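Local coordinates for TRAP dicarboxylate transporter-DctP subunit (Desulfovibrio desulfuricans subsp. desulfuricans, PDB 4NHB), which binds sn-glycerol-3-phosphate as a periplasmic solute-binding protein and probably hands it to a TRAP-type membrane transporter for uptake, at residues L57-Y62 with P251-W257; F150-K156 with D207-L213; V197-D202 with L219-T225. All blocks are in the same frame, centred on the assembly; numbering follows the deposited sequence.

Interaction 1: L57-Y62 with P251-W257; sequences LSNGKY and PEQDQKW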
loop_
_atom_site.group_PDB
_atom_site.type_symbol
_atom_site.label_atom_id
_atom_site.label_comp_id
_atom_site.label_asym_id
_atom_site.label_seq_id
_atom_site.Cartn_x
_atom_site.Cartn_y
_atom_site.Cartn_z
ATOM N N LEU A 57 -16.238 -17.221 -10.826
ATOM C CA LEU A 57 -17.382 -17.379 -9.927
ATOM C C LEU A 57 -18.728 -16.922 -10.488
ATOM O O LEU A 57 -19.776 -17.448 -10.090
ATOM C CB LEU A 57 -17.138 -16.636 -8.616
ATOM C CG LEU A 57 -15.829 -16.961 -7.896
ATOM C CD1 LEU A 57 -15.785 -16.196 -6.609
ATOM C CD2 LEU A 57 -15.723 -18.461 -7.642
ATOM N N SER A 58 -18.693 -15.928 -11.374
ATOM C CA SER A 58 -19.897 -15.316 -11.934
ATOM C C SER A 58 -20.198 -15.927 -13.263
ATOM O O SER A 58 -21.126 -15.505 -13.949
ATOM C CB SER A 58 -19.653 -13.862 -12.243
ATOM O OG SER A 58 -18.869 -13.811 -13.432
ATOM N N ASN A 59 -19.344 -16.846 -13.676
ATOM C CA ASN A 59 -19.597 -17.640 -14.851
ATOM C C ASN A 59 -19.566 -16.839 -16.128
ATOM O O ASN A 59 -20.346 -17.098 -17.045
ATOM C CB ASN A 59 -20.954 -18.363 -14.714
ATOM C CG ASN A 59 -21.018 -19.264 -13.491
ATOM O OD1 ASN A 59 -21.794 -19.025 -12.549
ATOM N ND2 ASN A 59 -20.191 -20.309 -13.496
ATOM N N GLY A 60 -18.661 -15.871 -16.209
ATOM C CA GLY A 60 -18.431 -15.170 -17.461
ATOM C C GLY A 60 -19.290 -13.925 -17.590
ATOM O O GLY A 60 -19.136 -13.126 -18.528
ATOM N N LYS A 61 -20.185 -13.754 -16.626
ATOM C CA LYS A 61 -21.103 -12.631 -16.599
ATOM C C LYS A 61 -20.397 -11.292 -16.425
ATOM O O LYS A 61 -20.672 -10.334 -17.152
ATOM C CB LYS A 61 -22.085 -12.823 -15.454
ATOM C CG LYS A 61 -22.985 -11.638 -15.259
ATOM C CD LYS A 61 -24.148 -11.969 -14.359
ATOM C CE LYS A 61 -24.794 -10.707 -13.847
ATOM N NZ LYS A 61 -26.031 -10.988 -13.061
ATOM N N TYR A 62 -19.503 -11.218 -15.441
ATOM C CA TYR A 62 -18.687 -10.016 -15.257
ATOM C C TYR A 62 -17.331 -10.200 -15.881
ATOM O O TYR A 62 -16.723 -11.269 -15.770
ATOM C CB TYR A 62 -18.519 -9.679 -13.794
ATOM C CG TYR A 62 -19.798 -9.275 -13.112
ATOM C CD1 TYR A 62 -20.230 -7.969 -13.130
ATOM C CD2 TYR A 62 -20.564 -10.211 -12.440
ATOM C CE1 TYR A 62 -21.394 -7.588 -12.497
ATOM C CE2 TYR A 62 -21.724 -9.854 -11.801
ATOM C CZ TYR A 62 -22.149 -8.537 -11.839
ATOM O OH TYR A 62 -23.313 -8.174 -11.196
ATOM N N PRO A 251 -27.225 -7.864 -7.511
ATOM C CA PRO A 251 -27.889 -8.894 -6.703
ATOM C C PRO A 251 -27.021 -9.362 -5.526
ATOM O O PRO A 251 -25.784 -9.325 -5.626
ATOM C CB PRO A 251 -28.093 -10.037 -7.702
ATOM C CG PRO A 251 -27.989 -9.402 -9.048
ATOM C CD PRO A 251 -27.023 -8.299 -8.904
ATOM N N GLU A 252 -27.647 -9.782 -4.425
ATOM C CA GLU A 252 -26.877 -10.239 -3.257
ATOM C C GLU A 252 -25.910 -11.352 -3.659
ATOM O O GLU A 252 -24.827 -11.486 -3.078
ATOM C CB GLU A 252 -27.781 -10.715 -2.120
ATOM C CG GLU A 252 -27.982 -9.681 -0.993
ATOM C CD GLU A 252 -26.708 -9.402 -0.170
ATOM O OE1 GLU A 252 -26.043 -10.360 0.295
ATOM O OE2 GLU A 252 -26.384 -8.211 0.020
ATOM N N GLN A 253 -26.291 -12.136 -4.664
ATOM C CA GLN A 253 -25.415 -13.193 -5.165
ATOM C C GLN A 253 -24.161 -12.619 -5.817
ATOM O O GLN A 253 -23.060 -13.141 -5.645
ATOM C CB GLN A 253 -26.148 -14.041 -6.193
ATOM C CG GLN A 253 -25.351 -15.261 -6.706
ATOM C CD GLN A 253 -26.015 -15.954 -7.911
ATOM O OE1 GLN A 253 -26.588 -15.300 -8.782
ATOM N NE2 GLN A 253 -25.935 -17.282 -7.951
ATOM N N ASP A 254 -24.332 -11.558 -6.599
ATOM C CA ASP A 254 -23.220 -10.997 -7.351
ATOM C C ASP A 254 -22.283 -10.323 -6.379
ATOM O O ASP A 254 -21.068 -10.379 -6.537
ATOM C CB ASP A 254 -23.724 -10.025 -8.426
ATOM C CG ASP A 254 -24.591 -10.718 -9.493
ATOM O OD1 ASP A 254 -25.370 -11.638 -9.140
ATOM O OD2 ASP A 254 -24.483 -10.356 -10.686
ATOM N N GLN A 255 -22.854 -9.698 -5.356
ATOM C CA GLN A 255 -22.055 -9.067 -4.332
ATOM C C GLN A 255 -21.139 -10.114 -3.710
ATOM O O GLN A 255 -19.995 -9.814 -3.392
ATOM C CB GLN A 255 -22.945 -8.416 -3.277
ATOM C CG GLN A 255 -23.705 -7.217 -3.829
ATOM C CD GLN A 255 -24.703 -6.612 -2.855
ATOM O OE1 GLN A 255 -24.451 -6.486 -1.649
ATOM N NE2 GLN A 255 -25.847 -6.214 -3.389
ATOM N N LYS A 256 -21.648 -11.340 -3.561
ATOM C CA LYS A 256 -20.909 -12.409 -2.887
ATOM C C LYS A 256 -19.728 -12.852 -3.716
ATOM O O LYS A 256 -18.631 -12.995 -3.201
ATOM C CB LYS A 256 -21.806 -13.615 -2.616
ATOM C CG LYS A 256 -22.944 -13.332 -1.686
ATOM C CD LYS A 256 -22.530 -13.243 -0.239
ATOM C CE LYS A 256 -23.761 -13.174 0.653
ATOM N NZ LYS A 256 -24.651 -14.352 0.452
ATOM N N TRP A 257 -19.949 -13.049 -5.006
ATOM C CA TRP A 257 -18.849 -13.379 -5.902
ATOM C C TRP A 257 -17.717 -12.329 -5.921
ATOM O O TRP A 257 -16.550 -12.692 -6.010
ATOM C CB TRP A 257 -19.342 -13.486 -7.312
ATOM C CG TRP A 257 -20.338 -14.532 -7.567
ATOM C CD1 TRP A 257 -20.526 -15.671 -6.862
ATOM C CD2 TRP A 257 -21.292 -14.541 -8.628
ATOM N NE1 TRP A 257 -21.555 -16.402 -7.417
ATOM C CE2 TRP A 257 -22.036 -15.727 -8.507
ATOM C CE3 TRP A 257 -21.589 -13.656 -9.669
ATOM C CZ2 TRP A 257 -23.062 -16.055 -9.389
ATOM C CZ3 TRP A 257 -22.600 -13.980 -10.543
ATOM C CH2 TRP A 257 -23.326 -15.174 -10.401
#
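W257 lays one face of its indole over the backbone of L57 and S58. S58 CA sits over the six-membered ring in a CH-pi contact, 3.5 Å from its centroid, while L57 CB lies off-centre over the five-membered ring, 4.3 Å from its centroid. L57 O comes down on the same face, 3.3 Å from W257 CE2, and S58 CB lies 3.2 Å from W257 CE3. D254 OD2 takes two donors: Y62 OH at 2.5 Å through the anti lone pair and K61 NZ at 2.9 Å, a salt bridge, through the syn one. The carboxylate stands almost perpendicular to the Y62 ring (83°), at whose edge it lies. These residues join the loop between helix 42-57 and strand 63-67 to the start of the long helix 252-286, in the periplasmic-binding-protein fold of the DctP family. Helix 42-57 ends in a Schellman motif at N59, and a type I' turn spans S58 to K61. K61 then reaches D254 with an extended side chain, its CG anti to the backbone N (chi1 174°). S58 OG, hydrogen-bonded to L54 O, also receives a weak bond from Y62 N. L54 packs on Y62 and W257, and P251 occupies the N-cap position of the helix carrying D254.

Interaction 2: F150-K156 with D207-L213; sequences FRHFYSK and DGGDSPL. With G3P (sn-glycerol-3-phosphate), chain P.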
loop_
_atom_site.group_PDB
_atom_site.type_symbol
_atom_site.label_atom_id
_atom_site.label_comp_id
_atom_site.label_asym_id
_atom_site.label_seq_id
_atom_site.Cartn_x
_atom_site.Cartn_y
_atom_site.Cartn_z
ATOM N N PHE A 150 7.156 -4.510 3.339
ATOM C CA PHE A 150 7.833 -3.582 4.189
ATOM C C PHE A 150 8.717 -2.606 3.409
ATOM O O PHE A 150 9.336 -2.982 2.424
ATOM C CB PHE A 150 8.676 -4.339 5.229
ATOM C CG PHE A 150 7.841 -4.927 6.363
ATOM C CD1 PHE A 150 7.421 -4.130 7.433
ATOM C CD2 PHE A 150 7.461 -6.259 6.327
ATOM C CE1 PHE A 150 6.644 -4.672 8.478
ATOM C CE2 PHE A 150 6.678 -6.811 7.366
ATOM C CZ PHE A 150 6.277 -6.022 8.431
ATOM N N ARG A 151 8.758 -1.354 3.877
ATOM C CA ARG A 151 9.539 -0.313 3.173
ATOM C C ARG A 151 10.984 -0.328 3.657
ATOM O O ARG A 151 11.231 -0.390 4.862
ATOM C CB ARG A 151 8.940 1.085 3.390
ATOM C CG ARG A 151 7.416 1.179 3.060
ATOM C CD ARG A 151 6.901 2.623 3.035
ATOM N NE ARG A 151 7.361 3.359 1.861
ATOM C CZ ARG A 151 6.596 3.742 0.842
ATOM N NH1 ARG A 151 7.136 4.365 -0.186
ATOM N NH2 ARG A 151 5.294 3.515 0.827
ATOM N N HIS A 152 11.911 -0.263 2.705
ATOM C CA HIS A 152 13.350 -0.221 2.954
ATOM C C HIS A 152 13.938 0.983 2.222
ATOM O O HIS A 152 13.433 1.367 1.150
ATOM C CB HIS A 152 13.998 -1.506 2.438
ATOM C CG HIS A 152 13.394 -2.737 3.029
ATOM N ND1 HIS A 152 13.312 -2.923 4.389
ATOM C CD2 HIS A 152 12.800 -3.816 2.463
ATOM C CE1 HIS A 152 12.731 -4.082 4.638
ATOM N NE2 HIS A 152 12.395 -4.641 3.485
ATOM N N PHE A 153 14.992 1.565 2.785
ATOM C CA PHE A 153 15.619 2.736 2.166
ATOM C C PHE A 153 16.407 2.363 0.925
ATOM O O PHE A 153 17.006 1.297 0.859
ATOM C CB PHE A 153 16.520 3.474 3.167
ATOM C CG PHE A 153 15.757 4.138 4.244
ATOM C CD1 PHE A 153 15.126 5.330 4.008
ATOM C CD2 PHE A 153 15.626 3.540 5.490
ATOM C CE1 PHE A 153 14.383 5.949 4.991
ATOM C CE2 PHE A 153 14.885 4.134 6.469
ATOM C CZ PHE A 153 14.267 5.354 6.224
ATOM N N TYR A 154 16.358 3.242 -0.074
ATOM C CA TYR A 154 17.245 3.176 -1.216
ATOM C C TYR A 154 17.919 4.565 -1.363
ATOM O O TYR A 154 17.266 5.586 -1.150
ATOM C CB TYR A 154 16.489 2.801 -2.508
ATOM C CG TYR A 154 15.333 3.721 -2.868
ATOM C CD1 TYR A 154 15.543 4.846 -3.647
ATOM C CD2 TYR A 154 14.017 3.463 -2.430
ATOM C CE1 TYR A 154 14.534 5.676 -3.969
ATOM C CE2 TYR A 154 13.001 4.290 -2.760
ATOM C CZ TYR A 154 13.252 5.413 -3.532
ATOM O OH TYR A 154 12.258 6.284 -3.907
ATOM N N SER A 155 19.211 4.590 -1.710
ATOM C CA SER A 155 19.949 5.851 -1.835
ATOM C C SER A 155 21.246 5.707 -2.629
ATOM O O SER A 155 21.746 4.603 -2.846
ATOM C CB SER A 155 20.301 6.387 -0.461
ATOM O OG SER A 155 20.886 5.360 0.302
ATOM N N LYS A 156 21.816 6.838 -3.018
ATOM C CA LYS A 156 23.089 6.819 -3.746
ATOM C C LYS A 156 24.251 6.391 -2.849
ATOM O O LYS A 156 25.134 5.674 -3.293
ATOM C CB LYS A 156 23.343 8.169 -4.423
ATOM C CG LYS A 156 22.306 8.439 -5.496
ATOM C CD LYS A 156 22.575 9.668 -6.327
ATOM C CE LYS A 156 21.550 9.767 -7.450
ATOM N NZ LYS A 156 21.569 11.090 -8.140
ATOM N N ASP A 207 18.256 11.991 -3.726
ATOM C CA ASP A 207 19.315 11.023 -3.408
ATOM C C ASP A 207 18.772 9.641 -3.079
ATOM O O ASP A 207 19.536 8.676 -3.053
ATOM C CB ASP A 207 20.126 11.535 -2.233
ATOM C CG ASP A 207 20.659 12.917 -2.493
ATOM O OD1 ASP A 207 21.273 13.083 -3.567
ATOM O OD2 ASP A 207 20.414 13.825 -1.665
ATOM N N GLY A 208 17.466 9.555 -2.837
ATOM C CA GLY A 208 16.835 8.267 -2.543
ATOM C C GLY A 208 15.396 8.388 -2.063
ATOM O O GLY A 208 14.692 9.354 -2.378
ATOM N N GLY A 209 14.972 7.400 -1.285
ATOM C CA GLY A 209 13.619 7.291 -0.758
ATOM C C GLY A 209 13.480 5.993 0.015
ATOM O O GLY A 209 14.471 5.407 0.365
ATOM N N ASP A 210 12.253 5.535 0.306
ATOM C CA ASP A 210 12.091 4.187 0.835
ATOM C C ASP A 210 10.826 3.611 0.181
ATOM O O ASP A 210 9.821 4.315 0.042
ATOM C CB ASP A 210 11.928 4.174 2.355
ATOM C CG ASP A 210 10.751 4.988 2.820
ATOM O OD1 ASP A 210 10.879 6.237 2.855
ATOM O OD2 ASP A 210 9.694 4.427 3.177
ATOM N N SER A 211 10.924 2.347 -0.205
ATOM C CA SER A 211 9.857 1.636 -0.911
ATOM C C SER A 211 9.873 0.178 -0.536
ATOM O O SER A 211 10.890 -0.349 -0.079
ATOM C CB SER A 211 10.045 1.740 -2.409
ATOM O OG SER A 211 9.654 3.005 -2.922
ATOM N N PRO A 212 8.737 -0.512 -0.764
ATOM C CA PRO A 212 8.802 -1.972 -0.718
ATOM C C PRO A 212 9.808 -2.515 -1.749
ATOM O O PRO A 212 10.035 -1.868 -2.790
ATOM C CB PRO A 212 7.375 -2.404 -1.121
ATOM C CG PRO A 212 6.507 -1.233 -0.815
ATOM C CD PRO A 212 7.384 -0.007 -1.068
ATOM N N LEU A 213 10.363 -3.694 -1.501
ATOM C CA LEU A 213 11.308 -4.267 -2.445
ATOM C C LEU A 213 10.679 -4.519 -3.786
ATOM O O LEU A 213 11.350 -4.400 -4.804
ATOM C CB LEU A 213 11.910 -5.565 -1.910
ATOM C CG LEU A 213 12.967 -5.342 -0.810
ATOM C CD1 LEU A 213 13.097 -6.536 0.119
ATOM C CD2 LEU A 213 14.321 -4.993 -1.411
HETATM O O1 G3P P . -0.295 2.989 0.657
HETATM C C1 G3P P . 0.418 4.158 0.379
HETATM C C2 G3P P . 1.601 3.846 -0.545
HETATM O O2 G3P P . 1.119 3.274 -1.731
HETATM C C3 G3P P . 2.360 5.145 -0.860
HETATM O O1P G3P P . 3.683 4.836 -1.159
HETATM O O4P G3P P . 3.323 3.590 -3.220
HETATM O O2P G3P P . 3.688 6.105 -3.348
HETATM O O3P G3P P . 5.603 4.599 -2.818
HETATM P P G3P P . 4.092 4.786 -2.735
HETATM O O HOH W 1 9.932 -5.025 0.977
HETATM O O HOH W 2 9.856 5.673 -2.596
HETATM O O HOH W 3 21.686 13.207 -6.044
#
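R151 to S155 run antiparallel to G208 to P212 at 147°, with H152-S211 and Y154-G209 as hydrogen-bonded pairs and F153-D210 and S155-G208 as non-hydrogen-bonded ones. This ladder belongs to the large mixed sheet of the periplasmic-binding-protein fold, and one of its side chains, R151, reaches the ligand pocket. The R151 chain bends at chi3 (73°), turning its guanidinium back on D210: NE meets D210 OD2 at 2.9 Å in a salt bridge from above the carboxylate plane, and NH1 meets D210 O at 2.7 Å, nearly in the guanidinium plane. P212 CD covers one face of the group. With its rotation fixed in this way, R151 gives the ligand two further bonds, NH2 to O1P of sn-glycerol-3-phosphate at 2.9 Å and NH1 to its O3P at 3.1 Å. R171 and K37 also hydrogen-bond the ligand. D210 OD2 has a second partner in H233, whose ring stacks on F153. On the side of the sheet carrying H152, Y154 and S211, the Y154 ring sits directly on the glycine backbone, G209 CA 3.7 Å from the Y154 ring centroid, a CH-pi contact over the face. Y154 CE1 is 3.2 Å from G209 N. H152 CD2 packs on L213 CD1 at 3.6 Å. A water bridges Y154 OH, S211 OG and D210 O, lying 2.8 Å from Y154 OH in the plane of its ring.

Interaction 3: V197-D202 with L219-T225; sequences VPGALD and LKMYEIT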
loop_
_atom_site.group_PDB
_atom_site.type_symbol
_atom_site.label_atom_id
_atom_site.label_comp_id
_atom_site.label_asym_id
_atom_site.label_seq_id
_atom_site.Cartn_x
_atom_site.Cartn_y
_atom_site.Cartn_z
ATOM N N VAL A 197 8.232 8.912 -9.807
ATOM C CA VAL A 197 9.452 8.442 -9.159
ATOM C C VAL A 197 10.526 8.093 -10.184
ATOM O O VAL A 197 11.701 8.439 -9.996
ATOM C CB VAL A 197 9.201 7.251 -8.228
ATOM C CG1 VAL A 197 10.521 6.541 -7.856
ATOM C CG2 VAL A 197 8.496 7.722 -6.931
ATOM N N PRO A 198 10.130 7.404 -11.268
ATOM C CA PRO A 198 11.155 7.037 -12.262
ATOM C C PRO A 198 11.858 8.285 -12.869
ATOM O O PRO A 198 13.100 8.382 -12.899
ATOM C CB PRO A 198 10.360 6.251 -13.298
ATOM C CG PRO A 198 9.128 5.740 -12.525
ATOM C CD PRO A 198 8.796 6.864 -11.616
ATOM N N GLY A 199 11.086 9.262 -13.314
ATOM C CA GLY A 199 11.693 10.502 -13.791
ATOM C C GLY A 199 12.546 11.188 -12.717
ATOM O O GLY A 199 13.613 11.753 -13.011
ATOM N N ALA A 200 12.100 11.147 -11.458
ATOM C CA ALA A 200 12.798 11.876 -10.406
ATOM C C ALA A 200 14.175 11.254 -10.195
ATOM O O ALA A 200 15.199 11.955 -10.067
ATOM C CB ALA A 200 11.999 11.851 -9.138
ATOM N N LEU A 201 14.194 9.927 -10.161
ATOM C CA LEU A 201 15.451 9.186 -10.146
ATOM C C LEU A 201 16.324 9.549 -11.334
ATOM O O LEU A 201 17.495 9.935 -11.160
ATOM C CB LEU A 201 15.179 7.681 -10.157
ATOM C CG LEU A 201 14.730 7.157 -8.787
ATOM C CD1 LEU A 201 14.328 5.696 -8.926
ATOM C CD2 LEU A 201 15.843 7.337 -7.717
ATOM N N ASP A 202 15.764 9.435 -12.537
ATOM C CA ASP A 202 16.509 9.747 -13.778
ATOM C C ASP A 202 17.030 11.181 -13.816
ATOM O O ASP A 202 18.085 11.428 -14.409
ATOM C CB ASP A 202 15.649 9.574 -15.038
ATOM C CG ASP A 202 15.409 8.124 -15.404
ATOM O OD1 ASP A 202 16.126 7.227 -14.908
ATOM O OD2 ASP A 202 14.492 7.895 -16.214
ATOM N N LEU A 219 11.122 -0.975 -10.496
ATOM C CA LEU A 219 11.595 0.235 -11.168
ATOM C C LEU A 219 13.104 0.247 -11.384
ATOM O O LEU A 219 13.672 1.226 -11.880
ATOM C CB LEU A 219 11.162 1.482 -10.390
ATOM C CG LEU A 219 9.730 2.014 -10.645
ATOM C CD1 LEU A 219 8.648 0.953 -10.329
ATOM C CD2 LEU A 219 9.509 3.268 -9.810
ATOM N N LYS A 220 13.737 -0.859 -11.024
ATOM C CA LYS A 220 15.182 -1.012 -11.121
ATOM C C LYS A 220 15.902 0.178 -10.480
ATOM O O LYS A 220 16.840 0.745 -11.037
ATOM C CB LYS A 220 15.602 -1.210 -12.578
ATOM C CG LYS A 220 14.983 -2.460 -13.219
ATOM C CD LYS A 220 15.489 -2.687 -14.633
ATOM C CE LYS A 220 14.756 -3.840 -15.307
ATOM N NZ LYS A 220 13.287 -3.593 -15.451
ATOM N N MET A 221 15.458 0.527 -9.287
ATOM C CA MET A 221 15.983 1.678 -8.566
ATOM C C MET A 221 17.464 1.498 -8.233
ATOM O O MET A 221 18.221 2.480 -8.170
ATOM C CB MET A 221 15.190 1.893 -7.291
ATOM C CG MET A 221 13.668 2.227 -7.501
ATOM S SD MET A 221 13.002 2.856 -5.936
ATOM C CE MET A 221 11.196 2.916 -6.192
ATOM N N TYR A 222 17.866 0.243 -8.043
ATOM C CA TYR A 222 19.229 -0.092 -7.578
ATOM C C TYR A 222 20.298 0.229 -8.624
ATOM O O TYR A 222 21.459 0.349 -8.281
ATOM C CB TYR A 222 19.318 -1.564 -7.145
ATOM C CG TYR A 222 18.822 -2.529 -8.188
ATOM C CD1 TYR A 222 19.659 -2.941 -9.219
ATOM C CD2 TYR A 222 17.522 -3.030 -8.150
ATOM C CE1 TYR A 222 19.229 -3.803 -10.178
ATOM C CE2 TYR A 222 17.082 -3.901 -9.113
ATOM C CZ TYR A 222 17.948 -4.286 -10.134
ATOM O OH TYR A 222 17.546 -5.157 -11.124
ATOM N N GLU A 223 19.884 0.430 -9.873
ATOM C CA GLU A 223 20.761 0.910 -10.938
ATOM C C GLU A 223 21.207 2.369 -10.761
ATOM O O GLU A 223 22.182 2.800 -11.367
ATOM C CB GLU A 223 20.053 0.791 -12.295
ATOM C CG GLU A 223 20.035 -0.632 -12.856
ATOM C CD GLU A 223 19.286 -0.749 -14.165
ATOM O OE1 GLU A 223 18.688 0.250 -14.636
ATOM O OE2 GLU A 223 19.282 -1.867 -14.722
ATOM N N ILE A 224 20.455 3.131 -9.977
ATOM C CA ILE A 224 20.716 4.556 -9.769
ATOM C C ILE A 224 21.041 4.824 -8.301
ATOM O O ILE A 224 21.931 5.604 -7.975
ATOM C CB ILE A 224 19.490 5.395 -10.242
ATOM C CG1 ILE A 224 19.346 5.257 -11.753
ATOM C CG2 ILE A 224 19.630 6.848 -9.879
ATOM C CD1 ILE A 224 18.020 5.725 -12.288
ATOM N N THR A 225 20.306 4.163 -7.415
ATOM C CA THR A 225 20.488 4.279 -5.976
ATOM C C THR A 225 20.784 2.888 -5.447
ATOM O O THR A 225 19.882 2.171 -5.030
ATOM C CB THR A 225 19.209 4.785 -5.296
ATOM O OG1 THR A 225 18.074 3.989 -5.718
ATOM C CG2 THR A 225 18.955 6.225 -5.672
#
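L201 sets its side chain against M221, I224 and T225, and its side-chain contacts with them are apolar. Its two methyls part company: CD1 lies 3.8 Å from M221 CG, whereas CD2 turns to T225 CG2 at 3.9 Å. Nearer the backbone, L201 CB faces I224 CD1 at 4.1 Å. One helical turn earlier, V197 and P198 share a single methyl, L219 CD2, which comes within 3.7 Å of P198 CG and 3.9 Å of V197 CG1. V197 CG1 can serve both L219 and M221 because it stands anti to the backbone N (chi1 165°), and the second of these contacts is with M221 CE at 4.0 Å. M221 spans the gap between V197 and L201 through its extended chain, offering CG to the leucine and the methyl at its end to the valine. Polar groups enter across the contact only marginally, D202 OD1 resting against the I224 CD1 methyl without a hydrogen bond between the segments. Hydrogen bonding is instead internal to each segment. M221 O accepts from I224 N, T225 N and T225 OG1, the hydroxyl approaching at 2.9 Å from well above the carbonyl plane. I224 N makes the 3-10 bond, and T225 adds its N and hydroxyl to the same oxygen. Helix 213-218 ends in a Schellman motif, K220 being the first residue to leave helical angles. V197 also lies about 4 Å, side chain to side chain, from the ligand-binding R171, so the V197 end of the contact lies close to the pocket. Helix 197-203 thus packs on the loop linking helix 213-218 to strand 227-229, and M221 and T225 of that loop also touch Y154 of strand 146-155.

Overall arrangement
From the N terminus, the chain leaves helix 42-57 through 57-62, which is met by 251-257 to close interaction 1 across 188 intervening residues. Both other contacts nest inside that loop. Strand segment 150-156 opens interaction 2, helix segment 197-202 opens interaction 3, then 207-213 closes interaction 2 and 219-225 closes interaction 3, so these two cross. They touch directly, S211 meeting M221 among other pairs, and their centres are about 10 Å apart. Interaction 1 sits on the opposite side of the chain's centre, about 40 Å from both, centre to centre. It ties an early loop to helix 252-286, and L213 of interaction 2 packs further along that helix.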